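Local coordinates for protein fucose-specific lectin (Aleuria aurantia, PDB 6GKE) that binds L-fucose through a six-bladed beta-propeller, with strongest preference for alpha-1,6-linked core fucose on glycoproteins, at residues Gly167-Tyr181 / Ile214-Val227. The protein carries 1 engineered substitution. Sequence-based numbering, arbitrary orientation.
Engineered in segment 214-227: Gln-224 (natural residue Asn). With FUC (alpha-L-fucopyranose), chain F; FUC (alpha-L-fucopyranose), chain G.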
loop_
_atom_site.group_PDB
_atom_site.type_symbol
_atom_site.label_atom_id
_atom_site.label_comp_id
_atom_site.label_asym_id
_atom_site.label_seq_id
_atom_site.Cartn_x
_atom_site.Cartn_y
_atom_site.Cartn_z
ATOM N N GLY A 167 -10.517 15.864 5.682
ATOM C CA GLY A 167 -10.274 15.437 7.040
ATOM C C GLY A 167 -11.262 16.100 7.986
ATOM O O GLY A 167 -11.744 17.209 7.723
ATOM N N ILE A 168 -11.562 15.419 9.092
ATOM C CA ILE A 168 -12.446 15.946 10.133
ATOM C C ILE A 168 -11.834 15.582 11.484
ATOM O O ILE A 168 -11.565 14.415 11.728
ATOM C CB ILE A 168 -13.886 15.394 10.046
ATOM C CG1 ILE A 168 -14.467 15.464 8.632
ATOM C CG2 ILE A 168 -14.771 16.115 11.054
ATOM C CD1 ILE A 168 -15.772 14.713 8.464
ATOM N N GLY A 169 -11.626 16.595 12.330
ATOM C CA GLY A 169 -11.271 16.406 13.721
ATOM C C GLY A 169 -12.439 16.804 14.602
ATOM O O GLY A 169 -13.143 17.756 14.285
ATOM N N ALA A 170 -12.674 16.067 15.687
ATOM C CA ALA A 170 -13.819 16.349 16.554
ATOM C C ALA A 170 -13.420 16.115 18.009
ATOM O O ALA A 170 -12.955 15.038 18.354
ATOM C CB ALA A 170 -14.998 15.486 16.181
ATOM N N THR A 171 -13.650 17.109 18.868
ATOM C CA THR A 171 -13.307 16.946 20.273
ATOM C C THR A 171 -14.341 17.659 21.147
ATOM O O THR A 171 -14.824 18.740 20.806
ATOM C CB THR A 171 -11.861 17.399 20.524
ATOM O OG1 THR A 171 -11.489 17.095 21.869
ATOM C CG2 THR A 171 -11.627 18.870 20.268
ATOM N N ALA A 172 -14.664 17.031 22.284
ATOM C CA ALA A 172 -15.487 17.642 23.317
ATOM C C ALA A 172 -14.550 18.336 24.304
ATOM O O ALA A 172 -13.885 17.681 25.101
ATOM C CB ALA A 172 -16.346 16.607 24.006
ATOM N N ILE A 173 -14.483 19.666 24.220
ATOM C CA ILE A 173 -13.520 20.447 25.006
ATOM C C ILE A 173 -14.017 20.668 26.437
ATOM O O ILE A 173 -13.268 21.146 27.281
ATOM C CB ILE A 173 -13.190 21.781 24.308
ATOM C CG1 ILE A 173 -14.373 22.754 24.288
ATOM C CG2 ILE A 173 -12.634 21.528 22.914
ATOM C CD1 ILE A 173 -13.982 24.170 23.907
ATOM N N GLY A 174 -15.285 20.348 26.685
ATOM C CA GLY A 174 -15.889 20.411 27.996
ATOM C C GLY A 174 -17.257 19.759 27.907
ATOM O O GLY A 174 -17.652 19.329 26.825
ATOM N N PRO A 175 -18.012 19.668 29.017
ATOM C CA PRO A 175 -19.324 19.031 28.978
ATOM C C PRO A 175 -20.250 19.732 27.976
ATOM O O PRO A 175 -20.559 20.904 28.131
ATOM C CB PRO A 175 -19.833 19.171 30.418
ATOM C CG PRO A 175 -18.576 19.311 31.248
ATOM C CD PRO A 175 -17.626 20.096 30.369
ATOM N N GLY A 176 -20.627 19.014 26.922
ATOM C CA GLY A 176 -21.524 19.543 25.902
ATOM C C GLY A 176 -20.931 20.712 25.127
ATOM O O GLY A 176 -21.674 21.477 24.528
ATOM N N ARG A 177 -19.600 20.829 25.104
ATOM C CA ARG A 177 -18.906 21.903 24.389
ATOM C C ARG A 177 -18.023 21.248 23.331
ATOM O O ARG A 177 -17.094 20.505 23.669
ATOM C CB ARG A 177 -18.032 22.755 25.314
ATOM C CG ARG A 177 -18.797 23.659 26.268
ATOM C CD ARG A 177 -17.855 24.459 27.151
ATOM N NE ARG A 177 -17.071 25.439 26.413
ATOM C CZ ARG A 177 -15.915 25.948 26.824
ATOM N NH1 ARG A 177 -15.317 25.457 27.897
ATOM N NH2 ARG A 177 -15.350 26.935 26.155
ATOM N N LEU A 178 -18.344 21.513 22.060
ATOM C CA LEU A 178 -17.786 20.747 20.944
ATOM C C LEU A 178 -16.984 21.655 20.019
ATOM O O LEU A 178 -17.390 22.787 19.761
ATOM C CB LEU A 178 -18.917 20.116 20.128
ATOM C CG LEU A 178 -20.033 19.453 20.927
ATOM C CD1 LEU A 178 -21.025 18.809 19.974
ATOM C CD2 LEU A 178 -19.497 18.435 21.926
ATOM N N ARG A 179 -15.883 21.121 19.481
ATOM C CA ARG A 179 -15.112 21.811 18.462
ATOM C C ARG A 179 -14.808 20.826 17.334
ATOM O O ARG A 179 -14.288 19.731 17.574
ATOM C CB ARG A 179 -13.815 22.395 19.030
ATOM C CG ARG A 179 -14.018 23.469 20.093
ATOM C CD ARG A 179 -14.680 24.733 19.562
ATOM N NE ARG A 179 -14.802 25.779 20.571
ATOM C CZ ARG A 179 -15.826 25.923 21.412
ATOM N NH1 ARG A 179 -16.834 25.061 21.419
ATOM N NH2 ARG A 179 -15.838 26.945 22.253
ATOM N N ILE A 180 -15.152 21.240 16.113
ATOM C CA ILE A 180 -15.012 20.428 14.907
ATOM C C ILE A 180 -14.081 21.170 13.950
ATOM O O ILE A 180 -14.273 22.361 13.708
ATOM C CB ILE A 180 -16.377 20.171 14.238
ATOM C CG1 ILE A 180 -17.448 19.717 15.239
ATOM C CG2 ILE A 180 -16.212 19.214 13.065
ATOM C CD1 ILE A 180 -17.128 18.449 16.004
ATOM N N TYR A 181 -13.087 20.451 13.424
ATOM C CA TYR A 181 -12.060 21.002 12.545
ATOM C C TYR A 181 -12.149 20.292 11.200
ATOM O O TYR A 181 -12.297 19.081 11.135
ATOM C CB TYR A 181 -10.670 20.848 13.173
ATOM C CG TYR A 181 -10.597 21.550 14.498
ATOM C CD1 TYR A 181 -10.318 22.903 14.574
ATOM C CD2 TYR A 181 -10.930 20.890 15.667
ATOM C CE1 TYR A 181 -10.344 23.578 15.781
ATOM C CE2 TYR A 181 -10.959 21.548 16.884
ATOM C CZ TYR A 181 -10.676 22.901 16.942
ATOM O OH TYR A 181 -10.742 23.554 18.144
ATOM N N ILE A 214 -6.722 15.098 9.363
ATOM C CA ILE A 214 -6.886 15.992 10.520
ATOM C C ILE A 214 -7.296 15.170 11.743
ATOM O O ILE A 214 -8.101 14.257 11.642
ATOM C CB ILE A 214 -7.931 17.086 10.212
ATOM C CG1 ILE A 214 -7.489 17.936 9.018
ATOM C CG2 ILE A 214 -8.240 17.946 11.435
ATOM C CD1 ILE A 214 -8.551 18.865 8.488
ATOM N N ALA A 215 -6.777 15.547 12.912
ATOM C CA ALA A 215 -7.215 14.983 14.178
ATOM C C ALA A 215 -7.225 16.104 15.217
ATOM O O ALA A 215 -6.526 17.105 15.061
ATOM C CB ALA A 215 -6.317 13.842 14.603
ATOM N N ALA A 216 -8.024 15.944 16.270
ATOM C CA ALA A 216 -8.069 16.959 17.318
ATOM C C ALA A 216 -8.309 16.288 18.665
ATOM O O ALA A 216 -9.072 15.327 18.755
ATOM C CB ALA A 216 -9.146 17.983 17.046
ATOM N N ILE A 217 -7.669 16.847 19.697
ATOM C CA ILE A 217 -7.822 16.407 21.081
ATOM C C ILE A 217 -7.969 17.646 21.964
ATOM O O ILE A 217 -7.647 18.769 21.566
ATOM C CB ILE A 217 -6.623 15.554 21.541
ATOM C CG1 ILE A 217 -5.323 16.366 21.467
ATOM C CG2 ILE A 217 -6.549 14.267 20.737
ATOM C CD1 ILE A 217 -4.132 15.749 22.149
ATOM N N SER A 218 -8.406 17.427 23.201
ATOM C CA SER A 218 -8.526 18.509 24.159
ATOM C C SER A 218 -8.537 17.930 25.571
ATOM O O SER A 218 -8.852 16.756 25.763
ATOM C CB SER A 218 -9.765 19.337 23.906
ATOM O OG SER A 218 -10.949 18.581 24.121
ATOM N N TRP A 219 -8.209 18.776 26.546
ATOM C CA TRP A 219 -8.268 18.390 27.940
ATOM C C TRP A 219 -8.267 19.646 28.803
ATOM O O TRP A 219 -7.977 20.743 28.336
ATOM C CB TRP A 219 -7.104 17.466 28.327
ATOM C CG TRP A 219 -5.770 18.147 28.397
ATOM C CD1 TRP A 219 -5.110 18.599 29.506
ATOM C CD2 TRP A 219 -4.911 18.428 27.279
ATOM N NE1 TRP A 219 -3.908 19.150 29.143
ATOM C CE2 TRP A 219 -3.756 19.061 27.783
ATOM C CE3 TRP A 219 -5.000 18.190 25.901
ATOM C CZ2 TRP A 219 -2.719 19.474 26.944
ATOM C CZ3 TRP A 219 -3.973 18.594 25.075
ATOM C CH2 TRP A 219 -2.843 19.221 25.597
ATOM N N GLY A 220 -8.581 19.458 30.079
ATOM C CA GLY A 220 -8.340 20.475 31.073
ATOM C C GLY A 220 -9.450 21.506 31.180
ATOM O O GLY A 220 -10.586 21.289 30.761
ATOM N N SER A 221 -9.096 22.637 31.798
ATOM C CA SER A 221 -10.044 23.647 32.245
ATOM C C SER A 221 -10.007 24.909 31.379
ATOM O O SER A 221 -10.983 25.639 31.330
ATOM C CB SER A 221 -9.795 23.989 33.694
ATOM O OG SER A 221 -8.493 24.535 33.898
ATOM N N THR A 222 -8.877 25.185 30.730
ATOM C CA THR A 222 -8.757 26.389 29.911
ATOM C C THR A 222 -9.825 26.435 28.812
ATOM O O THR A 222 -10.454 27.478 28.646
ATOM C CB THR A 222 -7.329 26.558 29.382
ATOM O OG1 THR A 222 -6.495 26.820 30.510
ATOM C CG2 THR A 222 -7.191 27.693 28.393
ATOM N N PRO A 223 -10.042 25.364 28.036
ATOM C CA PRO A 223 -9.301 24.116 27.975
ATOM C C PRO A 223 -8.111 24.206 27.012
ATOM O O PRO A 223 -8.007 25.152 26.226
ATOM C CB PRO A 223 -10.352 23.133 27.440
ATOM C CG PRO A 223 -11.134 23.974 26.468
ATOM C CD PRO A 223 -11.133 25.368 27.058
ATOM N N GLN A 224 -7.231 23.206 27.091
ATOM C CA GLN A 224 -6.196 22.998 26.100
ATOM C C GLN A 224 -6.805 22.260 24.904
ATOM O O GLN A 224 -7.531 21.283 25.078
ATOM C CB GLN A 224 -5.050 22.173 26.682
ATOM C CG GLN A 224 -4.344 22.834 27.855
ATOM C CD GLN A 224 -3.576 24.076 27.471
ATOM O OE1 GLN A 224 -2.922 24.131 26.431
ATOM N NE2 GLN A 224 -3.627 25.083 28.330
ATOM N N ILE A 225 -6.491 22.736 23.698
ATOM C CA ILE A 225 -6.892 22.060 22.465
ATOM C C ILE A 225 -5.632 21.866 21.626
ATOM O O ILE A 225 -4.791 22.761 21.572
ATOM C CB ILE A 225 -7.958 22.839 21.661
ATOM C CG1 ILE A 225 -9.094 23.342 22.552
ATOM C CG2 ILE A 225 -8.475 21.986 20.511
ATOM C CD1 ILE A 225 -10.029 24.315 21.869
ATOM N N ARG A 226 -5.517 20.709 20.972
ATOM C CA ARG A 226 -4.473 20.500 19.983
ATOM C C ARG A 226 -5.127 19.971 18.708
ATOM O O ARG A 226 -5.913 19.025 18.760
ATOM C CB ARG A 226 -3.406 19.512 20.467
ATOM C CG ARG A 226 -2.733 19.891 21.780
ATOM C CD ARG A 226 -1.888 21.152 21.691
ATOM N NE ARG A 226 -1.195 21.446 22.942
ATOM C CZ ARG A 226 -1.673 22.214 23.919
ATOM N NH1 ARG A 226 -2.831 22.840 23.789
ATOM N NH2 ARG A 226 -0.978 22.353 25.035
ATOM N N VAL A 227 -4.796 20.605 17.581
ATOM C CA VAL A 227 -5.280 20.202 16.273
ATOM C C VAL A 227 -4.060 19.750 15.470
ATOM O O VAL A 227 -3.071 20.480 15.382
ATOM C CB VAL A 227 -6.028 21.348 15.567
ATOM C CG1 VAL A 227 -6.562 20.927 14.213
ATOM C CG2 VAL A 227 -7.150 21.895 16.435
HETATM C C1 FUC F . -14.027 29.844 20.790
HETATM C C2 FUC F . -13.311 29.624 19.467
HETATM C C3 FUC F . -11.821 29.382 19.706
HETATM C C4 FUC F . -11.642 28.217 20.679
HETATM C C5 FUC F . -12.352 28.564 21.981
HETATM C C6 FUC F . -12.250 27.455 23.019
HETATM O O1 FUC F . -13.589 31.096 21.302
HETATM O O2 FUC F . -13.529 30.755 18.611
HETATM O O3 FUC F . -11.135 29.189 18.469
HETATM O O4 FUC F . -12.231 27.018 20.170
HETATM O O5 FUC F . -13.744 28.786 21.712
HETATM C C1 FUC G . 2.587 22.258 24.330
HETATM C C2 FUC G . 2.836 22.079 22.839
HETATM C C3 FUC G . 3.299 20.651 22.547
HETATM C C4 FUC G . 2.309 19.638 23.138
HETATM C C5 FUC G . 2.150 19.926 24.621
HETATM C C6 FUC G . 1.173 19.001 25.334
HETATM O O1 FUC G . 3.834 22.178 25.025
HETATM O O2 FUC G . 3.828 23.020 22.415
HETATM O O3 FUC G . 3.481 20.487 21.142
HETATM O O4 FUC G . 1.009 19.739 22.538
HETATM O O5 FUC G . 1.683 21.260 24.811
HETATM O O HOH W 1 -9.567 13.441 9.500
HETATM O O HOH W 2 -11.744 16.960 26.336
HETATM O O HOH W 3 -11.563 19.587 28.783
HETATM O O HOH W 4 -12.947 22.311 29.839
HETATM O O HOH W 5 -12.987 28.285 27.721
HETATM O O HOH W 6 -13.263 25.550 29.896
#
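Strands 168-174 and 214-219 run side by side in nearly the same direction, 10° apart, with axes 4.9 Å apart at closest. They are the first strands of two successive four-stranded blades of the six-bladed beta-propeller. Each pairs with the next strand of its own blade, 177-183 or 224-230. The blades meet face to face through side chains and water.

Tyr-181 lies between the blades. Val-227 CG2 sits over the centre of its ring, 3.6 Å from the centroid, a CH-pi contact. Ala-216 CB touches the ring obliquely at CD2. The ring carries the hydroxyl past Ile-225 CG2 to hydrogen-bond with Glu-191, a fucose-binding residue. At the 167-169 end, Ile-214 CG2 packs on Gly-169, where the absence of a side chain lets the strands come close.

One direct hydrogen bond joins the segments, between Thr-171 OG1 and Ser-218 OG, 2.8 Å. Thr-171 turns OG1 away from its own backbone N (chi1 -174°) and toward the serine. One water links Ala-172 O and Ser-218 OG; two more bridge Ile-173 O and Gly-220 O.

Next to the fucose pocket, Ile-173 CB meets Pro-223 CG at 3.7 Å; a cis peptide bond precedes this proline. Ile-173 belongs to a classic beta bulge with Gly-174, opposite Arg-177. Ile-173, Arg-179 and Ile-225 line a fucose pocket between the blades, where Glu-191, Gly-203 and Trp-245 also hydrogen-bond the sugar. Arg-226 faces the other way and binds the next fucose, also holding OE1 of the engineered Gln-224 with NH1 and NH2. Ile-173 CD1 lies 3.6 Å above the centre of the Arg-179 guanidinium, whose NE donates to fucose O4 (2.9 Å) and NH2 to ring oxygen O5 (2.8 Å).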